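Local coordinates for protein signal recognition particle receptor FtsY (Sulfolobus acidocaldarius, PDB 5L3S) that is the receptor of the signal recognition particle, a P-loop nucleotide-binding protein of the SRP54 family built from a helical bundle and a GTPase-type domain, at residues B[214-219]-B[242-247]; B[232-237]-B[264-269]; B[121-126]-B[153-158]. All blocks are in the same frame, centred on the assembly; numbering follows the deposited sequence.

Contacts 1 and 2 adjoin, their centres about 11 Å apart, and both draw on one beta-alpha-beta unit: contact 1 pairs strands 216-222 and 244-248, and contact 2 packs helix 228-239, which links those strands, against the end of helix 258-266, beyond the unit. Tyr242 joins them, its OH bonded to Ala233 O and its O to Lys268 NZ. Contact 3, its centre about 19 Å from that of contact 1 and about 29 Å from that of contact 2, sets helix 114-127 beside the end of helix 144-155. Buried contact 1 relies on backbone hydrogen bonds and rings under aliphatic groups; contact 2, at the surface, has two salt bridges flanking a leucine; partly buried contact 3 couples an aliphatic patch to a lysine on a carbonyl.

Contact 1. Residues B[214-219]-B[242-247]; sequences PDFRIL and YDAVIL
Leu219 CB sits almost centrally over one face of the Tyr242 ring, 3.9 Å from its centroid, a CH-pi contact, while Leu219 CD2 lies over the same ring nearer its hydroxyl end, 3.6 Å from Tyr242 CZ. Ala244 N is at the edge of this ring. On the Phe216 ring, Asp243 CB rests toward the rim of one face, and Ile218 CD1 meets the edge. With CG anti to the backbone N (chi1 -153°), Phe216 swings its ring over to Asp243. The Asp243 carboxylate turns back to the neighbouring strand, where OD2 accepts Arg217 N (2.7 Å) through its anti lone pair. Arg217 O in turn takes Asp243 N at 2.9 Å, plus a weak bond from Ala244 N, so the Asp243 side chain and backbone both bond to Arg217 just before strand 244-248 begins. Beyond it, Leu219 N reaches Ala244 O (3.0 Å) and Ile246 N reaches Leu219 O (3.1 Å). Ile218 CG2 packs on Ile246 CG1 on the face that also carries Ala244. Strand 102-107 pairs with the other edge of strand 216-222, and Leu219 touches the probable P-loop. This is parallel pairing within a beta-alpha-beta unit of the P-loop NTPase sheet.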
loop_
_atom_site.group_PDB
_atom_site.type_symbol
_atom_site.label_atom_id
_atom_site.label_comp_id
_atom_site.label_asym_id
_atom_site.label_seq_id
_atom_site.Cartn_x
_atom_site.Cartn_y
_atom_site.Cartn_z
ATOM N N PRO B 214 3.120 -24.477 9.909
ATOM C CA PRO B 214 4.280 -23.615 10.148
ATOM C C PRO B 214 4.535 -23.333 11.619
ATOM O O PRO B 214 3.621 -23.372 12.451
ATOM C CB PRO B 214 3.931 -22.318 9.388
ATOM C CG PRO B 214 2.466 -22.378 9.164
ATOM C CD PRO B 214 2.130 -23.837 9.030
ATOM N N ASP B 215 5.802 -23.092 11.938
ATOM C CA ASP B 215 6.187 -22.755 13.295
ATOM C C ASP B 215 6.019 -21.260 13.538
ATOM O O ASP B 215 5.926 -20.823 14.677
ATOM C CB ASP B 215 7.626 -23.181 13.558
ATOM C CG ASP B 215 7.823 -24.671 13.378
ATOM O OD1 ASP B 215 7.480 -25.416 14.309
ATOM O OD2 ASP B 215 8.295 -25.091 12.303
ATOM N N PHE B 216 5.970 -20.481 12.467
ATOM C CA PHE B 216 5.815 -19.031 12.592
ATOM C C PHE B 216 5.056 -18.531 11.384
ATOM O O PHE B 216 5.356 -18.928 10.267
ATOM C CB PHE B 216 7.186 -18.351 12.663
ATOM C CG PHE B 216 7.191 -17.037 13.416
ATOM C CD1 PHE B 216 6.995 -17.005 14.789
ATOM C CD2 PHE B 216 7.431 -15.845 12.751
ATOM C CE1 PHE B 216 7.009 -15.799 15.487
ATOM C CE2 PHE B 216 7.446 -14.636 13.440
ATOM C CZ PHE B 216 7.235 -14.617 14.816
ATOM N N ARG B 217 4.076 -17.649 11.598
ATOM C CA ARG B 217 3.299 -17.104 10.490
ATOM C C ARG B 217 3.442 -15.578 10.478
ATOM O O ARG B 217 3.233 -14.939 11.497
ATOM C CB ARG B 217 1.813 -17.443 10.645
ATOM C CG ARG B 217 1.458 -18.902 10.775
ATOM C CD ARG B 217 -0.029 -19.025 11.047
ATOM N NE ARG B 217 -0.445 -20.406 11.234
ATOM C CZ ARG B 217 -1.708 -20.798 11.367
ATOM N NH1 ARG B 217 -2.693 -19.908 11.340
ATOM N NH2 ARG B 217 -1.986 -22.087 11.533
ATOM N N ILE B 218 3.799 -15.009 9.330
ATOM C CA ILE B 218 4.054 -13.581 9.240
ATOM C C ILE B 218 3.137 -12.923 8.214
ATOM O O ILE B 218 3.155 -13.274 7.039
ATOM C CB ILE B 218 5.511 -13.273 8.852
ATOM C CG1 ILE B 218 6.475 -13.892 9.877
ATOM C CG2 ILE B 218 5.731 -11.761 8.760
ATOM C CD1 ILE B 218 7.938 -13.665 9.553
ATOM N N LEU B 219 2.343 -11.972 8.685
ATOM C CA LEU B 219 1.532 -11.144 7.805
ATOM C C LEU B 219 2.390 -9.988 7.329
ATOM O O LEU B 219 3.081 -9.343 8.128
ATOM C CB LEU B 219 0.309 -10.615 8.553
ATOM C CG LEU B 219 -0.506 -9.543 7.801
ATOM C CD1 LEU B 219 -1.123 -10.109 6.541
ATOM C CD2 LEU B 219 -1.563 -8.904 8.748
ATOM N N TYR B 242 -2.062 -15.250 12.701
ATOM C CA TYR B 242 -0.630 -15.082 12.441
ATOM C C TYR B 242 0.070 -14.691 13.742
ATOM O O TYR B 242 -0.587 -14.362 14.734
ATOM C CB TYR B 242 -0.367 -14.045 11.345
ATOM C CG TYR B 242 -1.046 -12.709 11.587
ATOM C CD1 TYR B 242 -2.341 -12.475 11.118
ATOM C CD2 TYR B 242 -0.404 -11.688 12.282
ATOM C CE1 TYR B 242 -2.984 -11.265 11.340
ATOM C CE2 TYR B 242 -1.038 -10.464 12.507
ATOM C CZ TYR B 242 -2.331 -10.265 12.026
ATOM O OH TYR B 242 -2.978 -9.074 12.243
ATOM N N ASP B 243 1.399 -14.719 13.735
ATOM C CA ASP B 243 2.176 -14.494 14.957
ATOM C C ASP B 243 2.763 -13.085 15.032
ATOM O O ASP B 243 2.898 -12.517 16.117
ATOM C CB ASP B 243 3.309 -15.513 15.050
ATOM C CG ASP B 243 2.803 -16.938 15.054
ATOM O OD1 ASP B 243 2.105 -17.304 16.017
ATOM O OD2 ASP B 243 3.101 -17.689 14.101
ATOM N N ALA B 244 3.137 -12.543 13.877
ATOM C CA ALA B 244 3.775 -11.229 13.816
ATOM C C ALA B 244 3.616 -10.567 12.446
ATOM O O ALA B 244 3.152 -11.183 11.491
ATOM C CB ALA B 244 5.238 -11.324 14.175
ATOM N N VAL B 245 4.025 -9.304 12.364
ATOM C CA VAL B 245 3.881 -8.546 11.134
ATOM C C VAL B 245 5.248 -8.018 10.725
ATOM O O VAL B 245 6.064 -7.656 11.584
ATOM C CB VAL B 245 2.914 -7.355 11.374
ATOM C CG1 VAL B 245 2.999 -6.327 10.257
ATOM C CG2 VAL B 245 1.486 -7.866 11.546
ATOM N N ILE B 246 5.495 -7.974 9.422
ATOM C CA ILE B 246 6.580 -7.166 8.885
ATOM C C ILE B 246 5.959 -6.026 8.060
ATOM O O ILE B 246 5.102 -6.267 7.217
ATOM C CB ILE B 246 7.565 -8.023 8.038
ATOM C CG1 ILE B 246 8.351 -8.977 8.960
ATOM C CG2 ILE B 246 8.521 -7.128 7.237
ATOM C CD1 ILE B 246 9.253 -9.996 8.212
ATOM N N LEU B 247 6.380 -4.793 8.341
ATOM C CA LEU B 247 5.901 -3.608 7.621
ATOM C C LEU B 247 6.912 -3.227 6.558
ATOM O O LEU B 247 8.097 -3.077 6.866
ATOM C CB LEU B 247 5.780 -2.423 8.592
ATOM C CG LEU B 247 4.818 -2.540 9.765
ATOM C CD1 LEU B 247 4.724 -1.191 10.491
ATOM C CD2 LEU B 247 3.459 -2.969 9.253
#

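Contact 2. Residues B[232-237]-B[264-269]; sequences QARHFE and YELKKP
Arg234 and Glu265 form the first of two salt bridges between the helix segment 232-237 and the helix end at 264-269. Glu265 OE1 comes to the edge of the guanidinium, near its plane, and takes a very short bond of 2.5 Å from Arg234 NH2, with an N-H...O angle of 153°. The carboxylate does not lie flat against the guanidinium: their planes are 56° apart, and a single NH2-OE1 bond carries the pair. Arg234 gets there by a chain extended from CG to NE, whereas Glu265 is bent at chi2 (-65°), which brings OE1 round to the edge of the guanidinium at NH2. Its other oxygen, OE2, has a long, weak ion pair with Lys46.

The second salt bridge joins Glu237 OE1 to Lys268 NZ at 3.3 Å. The two chains meet at about a right angle, and Lys268 CE comes even nearer to Glu237 OE1 than the ammonium does, so the amine is not aimed squarely at the acid. It is also drawn elsewhere: Lys268 NZ bonds to Tyr242 O and makes a cation-pi contact with the Tyr242 ring, while Glu237 OE1 has a weak bond from Tyr242 N.

Apolar packing fills the middle, where Leu266 points at the other helix. Its CD1 branch presses on Ala233 CB (3.6 Å), and its CD2 branch lies against Arg234 CG (3.9 Å), the two chains crossing at a slant.

Helix 228-239 turns its inner side, through Ala233 and Phe236, onto Leu219 of strand 216-222. Leu266 also touches Tyr242, which precedes strand 244-248, and helix 41-55 meets Tyr264 through Lys46 and Ile47, and Glu265 through Val43.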
loop_
_atom_site.group_PDB
_atom_site.type_symbol
_atom_site.label_atom_id
_atom_site.label_comp_id
_atom_site.label_asym_id
_atom_site.label_seq_id
_atom_site.Cartn_x
_atom_site.Cartn_y
_atom_site.Cartn_z
ATOM N N GLN B 232 -7.063 -5.192 7.041
ATOM C CA GLN B 232 -6.353 -6.401 6.591
ATOM C C GLN B 232 -5.877 -7.253 7.776
ATOM O O GLN B 232 -6.078 -8.467 7.822
ATOM C CB GLN B 232 -5.136 -6.026 5.726
ATOM C CG GLN B 232 -5.464 -5.374 4.385
ATOM C CD GLN B 232 -4.236 -4.766 3.736
ATOM O OE1 GLN B 232 -3.108 -5.233 3.940
ATOM N NE2 GLN B 232 -4.443 -3.712 2.961
ATOM N N ALA B 233 -5.234 -6.606 8.730
ATOM C CA ALA B 233 -4.739 -7.296 9.917
ATOM C C ALA B 233 -5.848 -7.966 10.729
ATOM O O ALA B 233 -5.659 -9.083 11.209
ATOM C CB ALA B 233 -3.950 -6.339 10.782
ATOM N N ARG B 234 -6.988 -7.285 10.895
ATOM C CA ARG B 234 -8.114 -7.833 11.668
ATOM C C ARG B 234 -8.723 -9.064 11.005
ATOM O O ARG B 234 -8.956 -10.089 11.652
ATOM C CB ARG B 234 -9.235 -6.805 11.824
ATOM C CG ARG B 234 -8.995 -5.705 12.823
ATOM C CD ARG B 234 -10.259 -4.865 12.931
ATOM N NE ARG B 234 -10.087 -3.686 13.770
ATOM C CZ ARG B 234 -10.134 -3.690 15.097
ATOM N NH1 ARG B 234 -10.340 -4.822 15.763
ATOM N NH2 ARG B 234 -9.977 -2.550 15.759
ATOM N N HIS B 235 -9.015 -8.928 9.718
ATOM C CA HIS B 235 -9.620 -9.993 8.936
ATOM C C HIS B 235 -8.728 -11.220 8.878
ATOM O O HIS B 235 -9.199 -12.329 9.085
ATOM C CB HIS B 235 -9.922 -9.516 7.516
ATOM C CG HIS B 235 -11.224 -8.795 7.388
ATOM N ND1 HIS B 235 -12.400 -9.439 7.071
ATOM C CD2 HIS B 235 -11.534 -7.485 7.525
ATOM C CE1 HIS B 235 -13.382 -8.555 7.026
ATOM N NE2 HIS B 235 -12.882 -7.361 7.294
ATOM N N PHE B 236 -7.449 -11.017 8.582
ATOM C CA PHE B 236 -6.505 -12.134 8.490
ATOM C C PHE B 236 -6.330 -12.820 9.843
ATOM O O PHE B 236 -6.189 -14.042 9.919
ATOM C CB PHE B 236 -5.145 -11.663 7.951
ATOM C CG PHE B 236 -5.054 -11.638 6.446
ATOM C CD1 PHE B 236 -5.408 -12.747 5.692
ATOM C CD2 PHE B 236 -4.580 -10.518 5.789
ATOM C CE1 PHE B 236 -5.307 -12.720 4.298
ATOM C CE2 PHE B 236 -4.479 -10.482 4.391
ATOM C CZ PHE B 236 -4.843 -11.580 3.651
ATOM N N GLU B 237 -6.347 -12.045 10.920
ATOM C CA GLU B 237 -6.234 -12.650 12.240
ATOM C C GLU B 237 -7.449 -13.532 12.525
ATOM O O GLU B 237 -7.310 -14.628 13.063
ATOM C CB GLU B 237 -6.046 -11.587 13.335
ATOM C CG GLU B 237 -6.217 -12.110 14.762
ATOM C CD GLU B 237 -5.275 -13.257 15.095
ATOM O OE1 GLU B 237 -4.211 -13.382 14.447
ATOM O OE2 GLU B 237 -5.599 -14.041 16.011
ATOM N N TYR B 264 -2.221 -1.954 19.826
ATOM C CA TYR B 264 -3.323 -1.460 20.645
ATOM C C TYR B 264 -4.603 -2.279 20.447
ATOM O O TYR B 264 -5.246 -2.665 21.417
ATOM C CB TYR B 264 -3.572 0.037 20.376
ATOM C CG TYR B 264 -4.545 0.690 21.319
ATOM C CD1 TYR B 264 -5.906 0.716 21.043
ATOM C CD2 TYR B 264 -4.103 1.287 22.497
ATOM C CE1 TYR B 264 -6.797 1.318 21.915
ATOM C CE2 TYR B 264 -4.981 1.890 23.364
ATOM C CZ TYR B 264 -6.325 1.901 23.073
ATOM O OH TYR B 264 -7.195 2.503 23.954
ATOM N N GLU B 265 -4.961 -2.548 19.197
ATOM C CA GLU B 265 -6.186 -3.286 18.875
ATOM C C GLU B 265 -6.070 -4.809 18.898
ATOM O O GLU B 265 -6.977 -5.490 19.368
ATOM C CB GLU B 265 -6.693 -2.892 17.484
ATOM C CG GLU B 265 -7.311 -1.533 17.433
ATOM C CD GLU B 265 -8.570 -1.472 18.253
ATOM O OE1 GLU B 265 -9.386 -2.414 18.145
ATOM O OE2 GLU B 265 -8.737 -0.495 19.008
ATOM N N LEU B 266 -4.980 -5.338 18.351
ATOM C CA LEU B 266 -4.891 -6.771 18.068
ATOM C C LEU B 266 -3.848 -7.504 18.904
ATOM O O LEU B 266 -3.726 -8.724 18.804
ATOM C CB LEU B 266 -4.588 -6.997 16.587
ATOM C CG LEU B 266 -5.592 -6.364 15.619
ATOM C CD1 LEU B 266 -5.185 -6.605 14.175
ATOM C CD2 LEU B 266 -6.975 -6.905 15.902
ATOM N N LYS B 267 -3.108 -6.756 19.719
ATOM C CA LYS B 267 -1.980 -7.301 20.466
ATOM C C LYS B 267 -1.010 -8.051 19.566
ATOM O O LYS B 267 -0.497 -9.100 19.948
ATOM C CB LYS B 267 -2.448 -8.204 21.625
ATOM C CG LYS B 267 -3.171 -7.450 22.731
ATOM C CD LYS B 267 -2.387 -6.203 23.092
ATOM C CE LYS B 267 -3.262 -5.129 23.717
ATOM N NZ LYS B 267 -2.552 -3.820 23.735
ATOM N N LYS B 268 -0.768 -7.518 18.369
ATOM C CA LYS B 268 0.141 -8.160 17.423
ATOM C C LYS B 268 1.401 -7.318 17.273
ATOM O O LYS B 268 1.330 -6.097 17.194
ATOM C CB LYS B 268 -0.532 -8.353 16.053
ATOM C CG LYS B 268 -1.675 -9.355 16.081
ATOM C CD LYS B 268 -1.154 -10.772 16.351
ATOM C CE LYS B 268 -2.287 -11.790 16.283
ATOM N NZ LYS B 268 -1.896 -13.121 16.809
ATOM N N PRO B 269 2.569 -7.970 17.280
ATOM C CA PRO B 269 3.811 -7.201 17.165
ATOM C C PRO B 269 4.316 -7.061 15.726
ATOM O O PRO B 269 4.106 -7.937 14.892
ATOM C CB PRO B 269 4.799 -8.044 17.967
ATOM C CG PRO B 269 4.323 -9.467 17.739
ATOM C CD PRO B 269 2.806 -9.361 17.708
#

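Contact 3. Residues B[121-126]-B[153-158]; sequences VVNMLK and SKLEVQ
Val122 turns CG1 anti to its own nitrogen (chi1 172°), which aims that methyl at Leu155 and Val157, and Lys126 bends at chi2 and chi3 to lead its ammonium to the Leu155 carbonyl. These groups join helix 114-127, the helix that begins within the probable P-loop, to a Schellman motif ending helix 144-155, in the nucleotide-binding domain of the P-loop NTPase class. Glu156, with positive phi, is the C-prime residue of that motif: its N bonds weakly to Ser153 O, and Val157 N closes on Ala152 O.

Leu155 before the turn and Val157 after it both reach Val122. Val122 CG1 touches Leu155 CD1 at 3.8 Å and, tip to tip, Val157 CG1, also at 3.8 Å. The other leucine branch, CD2, rests on Asn123 CB (4.0 Å). Val122 and Val157 both touch Thr132 of strand 132-137, and Tyr279 touches Asn123 and Leu155.

At the solvent side Lys126 ties down the helix end, probably easing the partial negative charge gathered there. Two waters extend its grip: one accepts a weak bond from Lys126 NZ and donates to Lys154 O, the other runs from NZ to Glu156 OE1. The direct bond, Lys126 NZ to Leu155 O at 2.8 Å, arrives from above the carbonyl plane, 37° out of it.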
loop_
_atom_site.group_PDB
_atom_site.type_symbol
_atom_site.label_atom_id
_atom_site.label_comp_id
_atom_site.label_asym_id
_atom_site.label_seq_id
_atom_site.Cartn_x
_atom_site.Cartn_y
_atom_site.Cartn_z
ATOM N N VAL B 121 14.873 -11.779 4.446
ATOM C CA VAL B 121 14.905 -12.687 5.583
ATOM C C VAL B 121 15.954 -13.770 5.354
ATOM O O VAL B 121 16.726 -14.101 6.255
ATOM C CB VAL B 121 13.509 -13.290 5.881
ATOM C CG1 VAL B 121 13.610 -14.377 6.964
ATOM C CG2 VAL B 121 12.546 -12.190 6.353
ATOM N N VAL B 122 16.006 -14.320 4.148
ATOM C CA VAL B 122 17.107 -15.225 3.803
ATOM C C VAL B 122 18.470 -14.584 4.063
ATOM O O VAL B 122 19.356 -15.201 4.659
ATOM C CB VAL B 122 17.060 -15.646 2.313
ATOM C CG1 VAL B 122 18.337 -16.424 1.940
ATOM C CG2 VAL B 122 15.827 -16.477 2.049
ATOM N N ASN B 123 18.644 -13.348 3.594
ATOM C CA ASN B 123 19.905 -12.644 3.822
ATOM C C ASN B 123 20.238 -12.504 5.308
ATOM O O ASN B 123 21.382 -12.700 5.717
ATOM C CB ASN B 123 19.907 -11.270 3.166
ATOM C CG ASN B 123 21.242 -10.588 3.275
ATOM O OD1 ASN B 123 22.208 -11.004 2.649
ATOM N ND2 ASN B 123 21.310 -9.534 4.080
ATOM N N MET B 124 19.235 -12.197 6.116
ATOM C CA MET B 124 19.465 -12.018 7.544
ATOM C C MET B 124 19.833 -13.370 8.158
ATOM O O MET B 124 20.758 -13.458 8.956
ATOM C CB MET B 124 18.234 -11.417 8.230
ATOM C CG MET B 124 18.375 -11.295 9.754
ATOM S SD MET B 124 16.839 -10.690 10.467
ATOM C CE MET B 124 15.653 -11.861 9.813
ATOM N N LEU B 125 19.132 -14.428 7.748
ATOM C CA LEU B 125 19.400 -15.777 8.272
ATOM C C LEU B 125 20.807 -16.271 7.910
ATOM O O LEU B 125 21.504 -16.877 8.747
ATOM C CB LEU B 125 18.324 -16.771 7.800
ATOM C CG LEU B 125 16.900 -16.528 8.333
ATOM C CD1 LEU B 125 15.848 -17.390 7.616
ATOM C CD2 LEU B 125 16.827 -16.759 9.834
ATOM N N LYS B 126 21.226 -16.007 6.675
ATOM C CA LYS B 126 22.578 -16.348 6.244
ATOM C C LYS B 126 23.637 -15.678 7.106
ATOM O O LYS B 126 24.631 -16.312 7.472
ATOM C CB LYS B 126 22.823 -15.982 4.779
ATOM C CG LYS B 126 22.151 -16.878 3.774
ATOM C CD LYS B 126 22.995 -16.984 2.512
ATOM C CE LYS B 126 23.143 -15.639 1.813
ATOM N NZ LYS B 126 24.197 -15.691 0.756
ATOM N N SER B 153 19.077 -17.584 -6.524
ATOM C CA SER B 153 20.372 -17.683 -7.178
ATOM C C SER B 153 21.384 -16.665 -6.631
ATOM O O SER B 153 22.549 -16.997 -6.381
ATOM C CB SER B 153 20.205 -17.532 -8.692
ATOM O OG SER B 153 21.464 -17.500 -9.339
ATOM N N LYS B 154 20.948 -15.425 -6.448
ATOM C CA LYS B 154 21.844 -14.397 -5.931
ATOM C C LYS B 154 22.204 -14.641 -4.449
ATOM O O LYS B 154 23.321 -14.342 -4.015
ATOM C CB LYS B 154 21.213 -13.009 -6.120
ATOM C CG LYS B 154 22.149 -11.847 -5.817
ATOM C CD LYS B 154 21.608 -10.541 -6.399
ATOM C CE LYS B 154 22.284 -9.318 -5.783
ATOM N NZ LYS B 154 23.761 -9.316 -5.993
ATOM N N LEU B 155 21.259 -15.177 -3.678
ATOM C CA LEU B 155 21.506 -15.473 -2.258
ATOM C C LEU B 155 22.195 -16.830 -2.087
ATOM O O LEU B 155 22.617 -17.197 -0.987
ATOM C CB LEU B 155 20.189 -15.461 -1.489
ATOM C CG LEU B 155 19.475 -14.104 -1.454
ATOM C CD1 LEU B 155 18.010 -14.327 -1.247
ATOM C CD2 LEU B 155 20.054 -13.235 -0.350
ATOM N N GLU B 156 22.299 -17.566 -3.188
ATOM C CA GLU B 156 22.893 -18.908 -3.211
ATOM C C GLU B 156 22.193 -19.867 -2.258
ATOM O O GLU B 156 22.832 -20.562 -1.467
ATOM C CB GLU B 156 24.402 -18.863 -2.930
ATOM C CG GLU B 156 25.197 -18.123 -3.986
ATOM C CD GLU B 156 26.685 -18.148 -3.719
ATOM O OE1 GLU B 156 27.115 -17.606 -2.681
ATOM O OE2 GLU B 156 27.428 -18.714 -4.545
ATOM N N VAL B 157 20.871 -19.882 -2.315
ATOM C CA VAL B 157 20.104 -20.839 -1.537
ATOM C C VAL B 157 19.210 -21.629 -2.466
ATOM O O VAL B 157 18.885 -21.169 -3.562
ATOM C CB VAL B 157 19.243 -20.153 -0.452
ATOM C CG1 VAL B 157 20.138 -19.428 0.543
ATOM C CG2 VAL B 157 18.245 -19.199 -1.077
ATOM N N GLN B 158 18.814 -22.816 -2.028
ATOM C CA GLN B 158 17.960 -23.680 -2.838
ATOM C C GLN B 158 16.512 -23.199 -2.891
ATOM O O GLN B 158 15.906 -22.898 -1.865
ATOM C CB GLN B 158 17.986 -25.103 -2.293
ATOM C CG GLN B 158 16.873 -25.978 -2.854
ATOM C CD GLN B 158 17.311 -26.779 -4.066
ATOM O OE1 GLN B 158 18.287 -27.518 -4.004
ATOM N NE2 GLN B 158 16.585 -26.634 -5.177
HETATM O O HOH W 1 25.363 -14.435 -1.937
HETATM O O HOH W 2 26.622 -16.623 0.219
#